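Local coordinates for protein uncharacterized tRNA/rRNA methyltransferase HI_0380 (Haemophilus influenzae, PDB 3ILK) that is of unknown function but probably binds RNA and methylates it, using S-adenosyl-L-methionine as methyl donor, at residues A27-L33 and V149-Y154; T91-P95 and H129-P135; F113-R117 and S142-A148. All blocks are in the same frame, centred on the assembly; numbering follows the deposited sequence.

Contact 1: residues A27-L33 and V149-Y154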
loop_
_atom_site.group_PDB
_atom_site.type_symbol
_atom_site.label_atom_id
_atom_site.label_comp_id
_atom_site.label_asym_id
_atom_site.label_seq_id
_atom_site.Cartn_x
_atom_site.Cartn_y
_atom_site.Cartn_z
ATOM N N ALA A 27 0.358 -2.598 -18.966
ATOM C CA ALA A 27 -0.111 -2.921 -17.585
ATOM C C ALA A 27 0.347 -4.316 -17.112
ATOM O O ALA A 27 0.938 -4.458 -16.034
ATOM C CB ALA A 27 -1.664 -2.785 -17.441
HETATM N N MSE A 28 0.145 -5.306 -17.953
HETATM C CA MSE A 28 0.651 -6.652 -17.700
HETATM C C MSE A 28 2.166 -6.717 -17.403
HETATM O O MSE A 28 2.598 -7.417 -16.432
HETATM C CB MSE A 28 0.380 -7.559 -18.908
HETATM C CG MSE A 28 -1.091 -7.794 -19.209
HETATM SE SE MSE A 28 -1.432 -8.764 -20.849
HETATM C CE MSE A 28 -0.431 -10.385 -20.650
ATOM N N LYS A 29 2.966 -6.113 -18.278
ATOM C CA LYS A 29 4.403 -6.165 -18.123
ATOM C C LYS A 29 4.877 -5.481 -16.832
ATOM O O LYS A 29 5.839 -5.942 -16.228
ATOM C CB LYS A 29 5.140 -5.586 -19.351
ATOM C CG LYS A 29 6.661 -5.896 -19.371
ATOM C CD LYS A 29 7.287 -5.456 -20.649
ATOM C CE LYS A 29 8.764 -5.854 -20.733
ATOM N NZ LYS A 29 9.293 -5.503 -22.054
ATOM N N THR A 30 4.219 -4.402 -16.405
ATOM C CA THR A 30 4.630 -3.731 -15.173
ATOM C C THR A 30 4.490 -4.706 -14.010
ATOM O O THR A 30 5.093 -4.497 -12.989
ATOM C CB THR A 30 3.780 -2.453 -14.824
ATOM O OG1 THR A 30 2.405 -2.813 -14.621
ATOM C CG2 THR A 30 3.848 -1.427 -15.907
HETATM N N MSE A 31 3.669 -5.755 -14.163
HETATM C CA MSE A 31 3.404 -6.678 -13.046
HETATM C C MSE A 31 3.977 -8.064 -13.273
HETATM O O MSE A 31 3.888 -8.930 -12.398
HETATM C CB MSE A 31 1.903 -6.762 -12.711
HETATM C CG MSE A 31 1.329 -5.453 -12.220
HETATM SE SE MSE A 31 2.092 -4.843 -10.534
HETATM C CE MSE A 31 2.445 -2.987 -10.956
ATOM N N GLY A 32 4.610 -8.289 -14.413
ATOM C CA GLY A 32 5.256 -9.595 -14.625
ATOM C C GLY A 32 4.419 -10.608 -15.421
ATOM O O GLY A 32 4.833 -11.772 -15.545
ATOM N N LEU A 33 3.258 -10.189 -15.938
ATOM C CA LEU A 33 2.420 -11.059 -16.799
ATOM C C LEU A 33 2.937 -11.030 -18.221
ATOM O O LEU A 33 3.459 -9.992 -18.699
ATOM C CB LEU A 33 0.933 -10.655 -16.772
ATOM C CG LEU A 33 0.229 -10.905 -15.433
ATOM C CD1 LEU A 33 -1.216 -10.412 -15.453
ATOM C CD2 LEU A 33 0.321 -12.392 -15.005
ATOM N N VAL A 149 -7.140 -4.332 -16.333
ATOM C CA VAL A 149 -6.016 -5.254 -16.419
ATOM C C VAL A 149 -4.912 -4.839 -15.443
ATOM O O VAL A 149 -4.380 -5.680 -14.748
ATOM C CB VAL A 149 -5.491 -5.392 -17.894
ATOM C CG1 VAL A 149 -4.183 -6.278 -17.973
ATOM C CG2 VAL A 149 -6.642 -5.981 -18.809
ATOM N N GLN A 150 -4.592 -3.543 -15.407
ATOM C CA GLN A 150 -3.605 -2.997 -14.439
ATOM C C GLN A 150 -3.968 -3.476 -13.034
ATOM O O GLN A 150 -3.126 -4.069 -12.354
ATOM C CB GLN A 150 -3.581 -1.470 -14.507
ATOM C CG GLN A 150 -2.413 -0.751 -13.763
ATOM C CD GLN A 150 -1.006 -1.202 -14.159
ATOM O OE1 GLN A 150 -0.484 -2.133 -13.552
ATOM N NE2 GLN A 150 -0.346 -0.498 -15.122
ATOM N N LEU A 151 -5.229 -3.288 -12.624
ATOM C CA LEU A 151 -5.601 -3.589 -11.231
ATOM C C LEU A 151 -5.581 -5.058 -10.959
ATOM O O LEU A 151 -5.135 -5.500 -9.883
ATOM C CB LEU A 151 -7.006 -3.078 -10.882
ATOM C CG LEU A 151 -7.295 -1.604 -10.678
ATOM C CD1 LEU A 151 -8.553 -1.487 -9.855
ATOM C CD2 LEU A 151 -6.146 -0.934 -9.944
ATOM N N VAL A 152 -6.042 -5.850 -11.914
ATOM C CA VAL A 152 -6.101 -7.348 -11.634
ATOM C C VAL A 152 -4.655 -7.887 -11.587
ATOM O O VAL A 152 -4.307 -8.737 -10.733
ATOM C CB VAL A 152 -6.888 -8.068 -12.742
ATOM C CG1 VAL A 152 -6.717 -9.617 -12.659
ATOM C CG2 VAL A 152 -8.359 -7.661 -12.697
ATOM N N SER A 153 -3.824 -7.385 -12.511
ATOM C CA SER A 153 -2.378 -7.769 -12.610
ATOM C C SER A 153 -1.652 -7.424 -11.328
ATOM O O SER A 153 -0.845 -8.224 -10.813
ATOM C CB SER A 153 -1.675 -7.011 -13.761
ATOM O OG SER A 153 -2.240 -7.329 -15.020
ATOM N N TYR A 154 -1.922 -6.225 -10.806
ATOM C CA TYR A 154 -1.331 -5.794 -9.566
ATOM C C TYR A 154 -1.734 -6.774 -8.392
ATOM O O TYR A 154 -0.910 -7.187 -7.655
ATOM C CB TYR A 154 -1.717 -4.352 -9.268
ATOM C CG TYR A 154 -1.549 -3.959 -7.807
ATOM C CD1 TYR A 154 -0.283 -3.601 -7.286
ATOM C CD2 TYR A 154 -2.619 -3.938 -6.960
ATOM C CE1 TYR A 154 -0.137 -3.246 -5.951
ATOM C CE2 TYR A 154 -2.468 -3.576 -5.609
ATOM C CZ TYR A 154 -1.225 -3.232 -5.125
ATOM O OH TYR A 154 -1.051 -2.853 -3.809
#
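In the nearly parallel helix pair packed on one face of this SPOUT-type sheet, Ala27 of helix 18-31 sits against Gln150 of helix 145-169, and Met31, one turn on, meets Ser153. The short axes approach to 8.6 Å at 18°, a spacing that the small Ala27 and Ser153 allow. Gln150 starts with CG anti to its backbone N (chi1 -168°) and bends at chi2, which folds the amide over the alanine: NE2 lies 3.5 Å from Ala27 CB. The Gln150 and Thr30 side chains cross at about a right angle, but the Thr30 hydroxyl is turned to its own helix, where OG1 donates to Ala27 O at 2.6 Å. Ser153 behaves likewise, OG reaching Val149 O at 2.7 Å from above the carbonyl plane; Val149 O takes Ser153 N as well. Helix 18-31 closes in a Schellman motif at Gly32, Leu33 N bonding back to Met28 O and Gly32 N, weakly, to Lys29 O. In the selenomethionine Met31, chi1 and the bend at chi2 (-64°) put SE 3.7 Å from Tyr154 CA and at the edge of the Tyr154 ring, a Met-aromatic contact. On the sheet side, Met28 CG touches Val149 CG1 at 3.7 Å, and both residues rest on strand 8-13. The Tyr154 hydroxyl bonds to Glu155 of the second subunit. With the Thr30 and Ser153 hydroxyls bonded within their own helices, the buried seam is held chiefly by the packing of methyl, methylene and selenium surfaces.

Contact 2: residues T91-P95 and H129-P135. With EDO (1,2-ethanediol), chain D.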
loop_
_atom_site.group_PDB
_atom_site.type_symbol
_atom_site.label_atom_id
_atom_site.label_comp_id
_atom_site.label_asym_id
_atom_site.label_seq_id
_atom_site.Cartn_x
_atom_site.Cartn_y
_atom_site.Cartn_z
ATOM N N THR A 91 -21.102 -16.867 -7.373
ATOM C CA THR A 91 -19.751 -17.065 -7.903
ATOM C C THR A 91 -19.010 -15.769 -8.145
ATOM O O THR A 91 -17.932 -15.795 -8.725
ATOM C CB THR A 91 -19.784 -17.787 -9.277
ATOM O OG1 THR A 91 -20.619 -17.045 -10.190
ATOM C CG2 THR A 91 -20.285 -19.274 -9.155
ATOM N N LEU A 92 -19.584 -14.653 -7.689
ATOM C CA LEU A 92 -18.933 -13.341 -7.735
ATOM C C LEU A 92 -17.826 -13.234 -6.709
ATOM O O LEU A 92 -18.023 -13.600 -5.571
ATOM C CB LEU A 92 -19.944 -12.235 -7.425
ATOM C CG LEU A 92 -20.852 -11.838 -8.591
ATOM C CD1 LEU A 92 -22.025 -11.054 -7.948
ATOM C CD2 LEU A 92 -20.086 -11.007 -9.639
ATOM N N ILE A 93 -16.661 -12.742 -7.105
ATOM C CA ILE A 93 -15.512 -12.582 -6.185
ATOM C C ILE A 93 -14.854 -11.265 -6.515
ATOM O O ILE A 93 -15.076 -10.767 -7.570
ATOM C CB ILE A 93 -14.458 -13.692 -6.384
ATOM C CG1 ILE A 93 -14.029 -13.777 -7.866
ATOM C CG2 ILE A 93 -14.982 -15.024 -5.889
ATOM C CD1 ILE A 93 -13.035 -14.856 -8.081
ATOM N N GLU A 94 -14.027 -10.710 -5.626
ATOM C CA GLU A 94 -13.314 -9.475 -5.969
ATOM C C GLU A 94 -11.819 -9.799 -6.118
ATOM O O GLU A 94 -11.431 -10.933 -5.838
ATOM C CB GLU A 94 -13.568 -8.400 -4.904
ATOM C CG GLU A 94 -15.063 -8.060 -4.795
ATOM C CD GLU A 94 -15.427 -7.322 -3.542
ATOM O OE1 GLU A 94 -16.579 -6.879 -3.481
ATOM O OE2 GLU A 94 -14.583 -7.152 -2.634
ATOM N N PRO A 95 -11.008 -8.839 -6.626
ATOM C CA PRO A 95 -9.639 -9.113 -7.074
ATOM C C PRO A 95 -8.692 -9.723 -6.038
ATOM O O PRO A 95 -7.845 -10.530 -6.407
ATOM C CB PRO A 95 -9.129 -7.724 -7.453
ATOM C CG PRO A 95 -10.352 -7.026 -7.945
ATOM C CD PRO A 95 -11.355 -7.431 -6.897
ATOM N N HIS A 129 -15.702 -20.077 -14.109
ATOM C CA HIS A 129 -15.922 -20.775 -12.806
ATOM C C HIS A 129 -16.233 -19.671 -11.790
ATOM O O HIS A 129 -17.063 -19.859 -10.916
ATOM C CB HIS A 129 -14.677 -21.556 -12.420
ATOM C CG HIS A 129 -14.352 -22.646 -13.396
ATOM N ND1 HIS A 129 -14.871 -23.929 -13.289
ATOM C CD2 HIS A 129 -13.624 -22.628 -14.538
ATOM C CE1 HIS A 129 -14.459 -24.656 -14.315
ATOM N NE2 HIS A 129 -13.704 -23.892 -15.086
ATOM N N TYR A 130 -15.627 -18.487 -11.971
ATOM C CA TYR A 130 -15.881 -17.399 -11.030
ATOM C C TYR A 130 -16.006 -16.124 -11.820
ATOM O O TYR A 130 -15.570 -16.054 -12.999
ATOM C CB TYR A 130 -14.837 -17.263 -9.855
ATOM C CG TYR A 130 -14.703 -18.520 -8.994
ATOM C CD1 TYR A 130 -13.747 -19.480 -9.315
ATOM C CD2 TYR A 130 -15.532 -18.745 -7.870
ATOM C CE1 TYR A 130 -13.608 -20.642 -8.564
ATOM C CE2 TYR A 130 -15.413 -19.923 -7.100
ATOM C CZ TYR A 130 -14.446 -20.857 -7.458
ATOM O OH TYR A 130 -14.276 -22.003 -6.735
ATOM N N HIS A 131 -16.680 -15.150 -11.218
ATOM C CA HIS A 131 -16.932 -13.884 -11.922
ATOM C C HIS A 131 -16.350 -12.782 -11.110
ATOM O O HIS A 131 -16.680 -12.643 -9.923
ATOM C CB HIS A 131 -18.409 -13.695 -12.163
ATOM C CG HIS A 131 -19.014 -14.848 -12.912
ATOM N ND1 HIS A 131 -19.561 -15.944 -12.276
ATOM C CD2 HIS A 131 -19.045 -15.131 -14.226
ATOM C CE1 HIS A 131 -19.953 -16.823 -13.175
ATOM N NE2 HIS A 131 -19.653 -16.352 -14.368
ATOM N N LEU A 132 -15.489 -11.987 -11.764
ATOM C CA LEU A 132 -14.608 -11.061 -11.072
ATOM C C LEU A 132 -15.145 -9.651 -11.150
ATOM O O LEU A 132 -15.293 -9.097 -12.235
ATOM C CB LEU A 132 -13.186 -11.169 -11.635
ATOM C CG LEU A 132 -12.137 -10.184 -11.057
ATOM C CD1 LEU A 132 -12.029 -10.416 -9.578
ATOM C CD2 LEU A 132 -10.752 -10.376 -11.740
ATOM N N ASN A 133 -15.478 -9.081 -9.994
ATOM C CA ASN A 133 -15.996 -7.729 -10.013
ATOM C C ASN A 133 -15.049 -6.852 -9.233
ATOM O O ASN A 133 -14.628 -7.215 -8.114
ATOM C CB ASN A 133 -17.412 -7.656 -9.408
ATOM C CG ASN A 133 -17.920 -6.231 -9.326
ATOM O OD1 ASN A 133 -17.936 -5.627 -8.255
ATOM N ND2 ASN A 133 -18.281 -5.672 -10.462
ATOM N N ILE A 134 -14.760 -5.677 -9.774
ATOM C CA ILE A 134 -13.831 -4.779 -9.120
ATOM C C ILE A 134 -14.627 -3.764 -8.312
ATOM O O ILE A 134 -15.373 -2.955 -8.903
ATOM C CB ILE A 134 -12.938 -4.046 -10.141
ATOM C CG1 ILE A 134 -12.153 -5.042 -11.016
ATOM C CG2 ILE A 134 -11.978 -3.103 -9.399
ATOM C CD1 ILE A 134 -11.228 -4.391 -12.116
ATOM N N PRO A 135 -14.463 -3.776 -6.978
ATOM C CA PRO A 135 -15.204 -2.822 -6.167
ATOM C C PRO A 135 -14.915 -1.404 -6.693
ATOM O O PRO A 135 -13.753 -1.059 -6.974
ATOM C CB PRO A 135 -14.570 -2.971 -4.795
ATOM C CG PRO A 135 -14.011 -4.350 -4.806
ATOM C CD PRO A 135 -13.465 -4.507 -6.174
HETATM C C1 EDO D . -15.475 -5.813 -13.487
HETATM O O1 EDO D . -15.727 -4.991 -12.346
HETATM C C2 EDO D . -15.704 -4.989 -14.750
HETATM O O2 EDO D . -14.419 -4.611 -15.286
#
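The edge of the parallel sheet, where strand 92-93 joins strand 130-132, is a short ladder that opens with Thr91 facing His131. Its rungs shuttle between the chains: His131 N donates to Thr91 O at 2.9 Å, Ile93 N to His131 O at 2.8 Å, and Asn133 N to Ile93 O at 3.0 Å. A side-chain bond runs beside the first rung. Thr91 OG1 takes the position between its backbone N and carbonyl carbon (chi1 56°) and meets the edge of the His131 ring in its plane, 2.6 Å from ND1. Leu88 O is a second partner of that hydroxyl, and Leu125 O holds NE2 at the other side of the ring, so the imidazole is fixed in rotation. On the face opposite His131, Ile93 CD1 presses on Tyr130 CB at 3.5 Å, while Leu132 CD1 lies 3.5 Å from Pro95 N, near where helix 95-104 begins. Beyond the ladder, Pro95 CD meets Pro135 CD at 3.7 Å. Pro135 CG packs on the Glu94 carboxylate carbon. Asn133 ND2 binds Ser82 O, tying the strand to a loop assigned to the cofactor site by similarity. Ile134 belongs to that predicted site too; its backbone N donates to O1 of a 1,2-ethanediol at 2.8 Å, probably a crystallisation additive. The loops after the C-terminal ends of such parallel strands belong, in SPOUT methyltransferases, to the deep trefoil knot that forms the S-adenosyl-L-methionine pocket, consistent with the site predicted here.

Contact 3: residues F113-R117 and S142-A148. With EDO (1,2-ethanediol), chain C.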
loop_
_atom_site.group_PDB
_atom_site.type_symbol
_atom_site.label_atom_id
_atom_site.label_comp_id
_atom_site.label_asym_id
_atom_site.label_seq_id
_atom_site.Cartn_x
_atom_site.Cartn_y
_atom_site.Cartn_z
ATOM N N PHE A 113 -11.462 -10.646 -19.872
ATOM C CA PHE A 113 -11.940 -9.273 -19.797
ATOM C C PHE A 113 -12.944 -9.075 -20.900
ATOM O O PHE A 113 -12.600 -9.128 -22.113
ATOM C CB PHE A 113 -10.750 -8.308 -19.888
ATOM C CG PHE A 113 -9.818 -8.393 -18.689
ATOM C CD1 PHE A 113 -8.857 -9.415 -18.592
ATOM C CD2 PHE A 113 -9.916 -7.463 -17.658
ATOM C CE1 PHE A 113 -8.007 -9.496 -17.483
ATOM C CE2 PHE A 113 -9.091 -7.549 -16.546
ATOM C CZ PHE A 113 -8.140 -8.576 -16.452
ATOM N N GLY A 114 -14.204 -8.843 -20.495
ATOM C CA GLY A 114 -15.287 -8.770 -21.461
ATOM C C GLY A 114 -15.243 -7.382 -22.012
ATOM O O GLY A 114 -14.479 -6.539 -21.531
ATOM N N ARG A 115 -16.052 -7.151 -23.033
ATOM C CA ARG A 115 -16.195 -5.853 -23.645
ATOM C C ARG A 115 -16.662 -4.759 -22.674
ATOM O O ARG A 115 -17.604 -4.953 -21.889
ATOM C CB ARG A 115 -17.215 -5.979 -24.768
ATOM C CG ARG A 115 -16.897 -7.084 -25.768
ATOM C CD ARG A 115 -18.178 -7.785 -26.335
ATOM N NE ARG A 115 -18.418 -9.005 -25.547
ATOM C CZ ARG A 115 -18.488 -10.246 -26.038
ATOM N NH1 ARG A 115 -18.679 -11.246 -25.222
ATOM N NH2 ARG A 115 -18.354 -10.491 -27.334
ATOM N N GLU A 116 -16.016 -3.590 -22.769
ATOM C CA GLU A 116 -16.386 -2.398 -22.022
ATOM C C GLU A 116 -17.896 -2.106 -22.230
ATOM O O GLU A 116 -18.397 -2.154 -23.339
ATOM C CB GLU A 116 -15.517 -1.232 -22.524
ATOM C CG GLU A 116 -15.026 -0.243 -21.445
ATOM C CD GLU A 116 -13.874 0.642 -21.930
ATOM O OE1 GLU A 116 -12.758 0.109 -22.222
ATOM O OE2 GLU A 116 -14.089 1.894 -22.007
ATOM N N ARG A 117 -18.607 -1.876 -21.129
ATOM C CA ARG A 117 -20.050 -1.560 -21.101
ATOM C C ARG A 117 -20.972 -2.560 -21.832
ATOM O O ARG A 117 -22.098 -2.206 -22.243
ATOM C CB ARG A 117 -20.341 -0.123 -21.574
ATOM C CG ARG A 117 -19.724 0.984 -20.711
ATOM C CD ARG A 117 -20.772 2.007 -20.244
ATOM N NE ARG A 117 -21.605 2.557 -21.315
ATOM C CZ ARG A 117 -22.828 3.048 -21.117
ATOM N NH1 ARG A 117 -23.362 3.033 -19.898
ATOM N NH2 ARG A 117 -23.531 3.539 -22.132
ATOM N N SER A 142 -17.415 1.947 -14.193
ATOM C CA SER A 142 -16.790 1.316 -15.361
ATOM C C SER A 142 -15.304 1.676 -15.548
ATOM O O SER A 142 -14.944 2.796 -15.902
ATOM C CB SER A 142 -17.599 1.563 -16.644
ATOM O OG SER A 142 -17.138 0.697 -17.676
ATOM N N LEU A 143 -14.452 0.695 -15.291
ATOM C CA LEU A 143 -13.036 0.816 -15.553
ATOM C C LEU A 143 -12.897 0.668 -17.061
ATOM O O LEU A 143 -13.586 -0.161 -17.682
ATOM C CB LEU A 143 -12.295 -0.319 -14.869
ATOM C CG LEU A 143 -12.183 -0.466 -13.326
ATOM C CD1 LEU A 143 -10.953 0.292 -12.873
ATOM C CD2 LEU A 143 -13.428 -0.055 -12.490
ATOM N N ASN A 144 -12.042 1.450 -17.693
ATOM C CA ASN A 144 -11.737 1.020 -19.048
ATOM C C ASN A 144 -10.801 -0.219 -18.993
ATOM O O ASN A 144 -10.269 -0.601 -17.921
ATOM C CB ASN A 144 -11.186 2.144 -19.895
ATOM C CG ASN A 144 -9.737 2.328 -19.696
ATOM O OD1 ASN A 144 -9.087 1.566 -18.956
ATOM N ND2 ASN A 144 -9.186 3.314 -20.376
ATOM N N LEU A 145 -10.591 -0.820 -20.153
ATOM C CA LEU A 145 -9.920 -2.100 -20.262
ATOM C C LEU A 145 -8.541 -2.165 -19.553
ATOM O O LEU A 145 -8.286 -3.020 -18.693
ATOM C CB LEU A 145 -9.830 -2.476 -21.764
ATOM C CG LEU A 145 -9.398 -3.907 -22.078
ATOM C CD1 LEU A 145 -10.238 -4.888 -21.284
ATOM C CD2 LEU A 145 -9.556 -4.204 -23.582
ATOM N N ALA A 146 -7.668 -1.258 -19.941
ATOM C CA ALA A 146 -6.321 -1.121 -19.399
ATOM C C ALA A 146 -6.337 -0.924 -17.877
ATOM O O ALA A 146 -5.485 -1.472 -17.210
ATOM C CB ALA A 146 -5.625 0.076 -20.044
HETATM N N MSE A 147 -7.277 -0.128 -17.371
HETATM C CA MSE A 147 -7.420 0.121 -15.931
HETATM C C MSE A 147 -7.741 -1.217 -15.266
HETATM O O MSE A 147 -7.126 -1.571 -14.254
HETATM C CB MSE A 147 -8.555 1.144 -15.649
HETATM C CG MSE A 147 -8.287 2.576 -16.076
HETATM SE SE MSE A 147 -9.895 3.804 -16.102
HETATM C CE MSE A 147 -8.852 5.516 -16.304
ATOM N N ALA A 148 -8.668 -1.984 -15.862
ATOM C CA ALA A 148 -9.047 -3.247 -15.269
ATOM C C ALA A 148 -7.891 -4.260 -15.242
ATOM O O ALA A 148 -7.696 -4.972 -14.245
ATOM C CB ALA A 148 -10.317 -3.826 -15.928
HETATM C C1 EDO C . -13.189 -5.510 -18.961
HETATM O O1 EDO C . -13.237 -5.507 -17.521
HETATM C C2 EDO C . -13.608 -4.138 -19.533
HETATM O O2 EDO C . -13.677 -3.152 -18.490
#
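Glu116, in the loop after strand 109-113 of the SPOUT fold, receives the first backbone N-H of helix 145-169: Leu145 N donates to its OE1 at 3.1 Å, bent to 144° and coming from above the carboxylate plane. The carboxylate lies alongside Asn144, the N-cap residue, with the two side chains pointing the same way and the carboxylate and amide planes 42° apart. Deeper in, with chi1 -169° and a bend at chi2, Leu145 CD1 comes within 3.7 Å of Phe113 CB. The edge of the phenyl ring meets the next turn, CE2 lying 3.7 Å from Ala148 O and 4.0 Å from Ala148 CB. Between loop and helix a 1,2-ethanediol, probably from the crystallisation liquor, makes a weak bond from O2 to Leu143 O. It occupies ground next to Gly114 and Leu143, both assigned by similarity to the S-adenosyl-L-methionine site. In the next shell, Arg115 forms salt bridges that join the loop to Glu14 and to Glu124 of helix 122-126. Across the dimer interface, Arg26 of the second subunit bonds Ser142 O and forms a long, weak ion pair with Glu116 OE2. The helix start itself is closed by Asn144 OD1, which accepts from Met147 N at 2.9 Å, nearly along the C=O axis.

How the contacts relate
Helix 145-169 unites the three contacts: it starts in contact 3, carries one side of contact 1, and follows strand 130-132 of contact 2 in the chain. The centre of contact 1 lies about 17 Å from that of contact 2 and about 14 Å from that of contact 3. Phe113 CE2 of contact 3 touches Val149 CG2 at 3.7 Å, and Val152 CG2 touches Leu132 CD2 of contact 2 at 3.7 Å. Contacts 2 and 3 hold residues assigned by similarity to the cofactor pocket (Ile134; Gly114, Ser142 and Leu143). Contact 1 has none, but its Val149 side chain is about 7 Å from that of Thr81 of the predicted site. All three touch the second subunit.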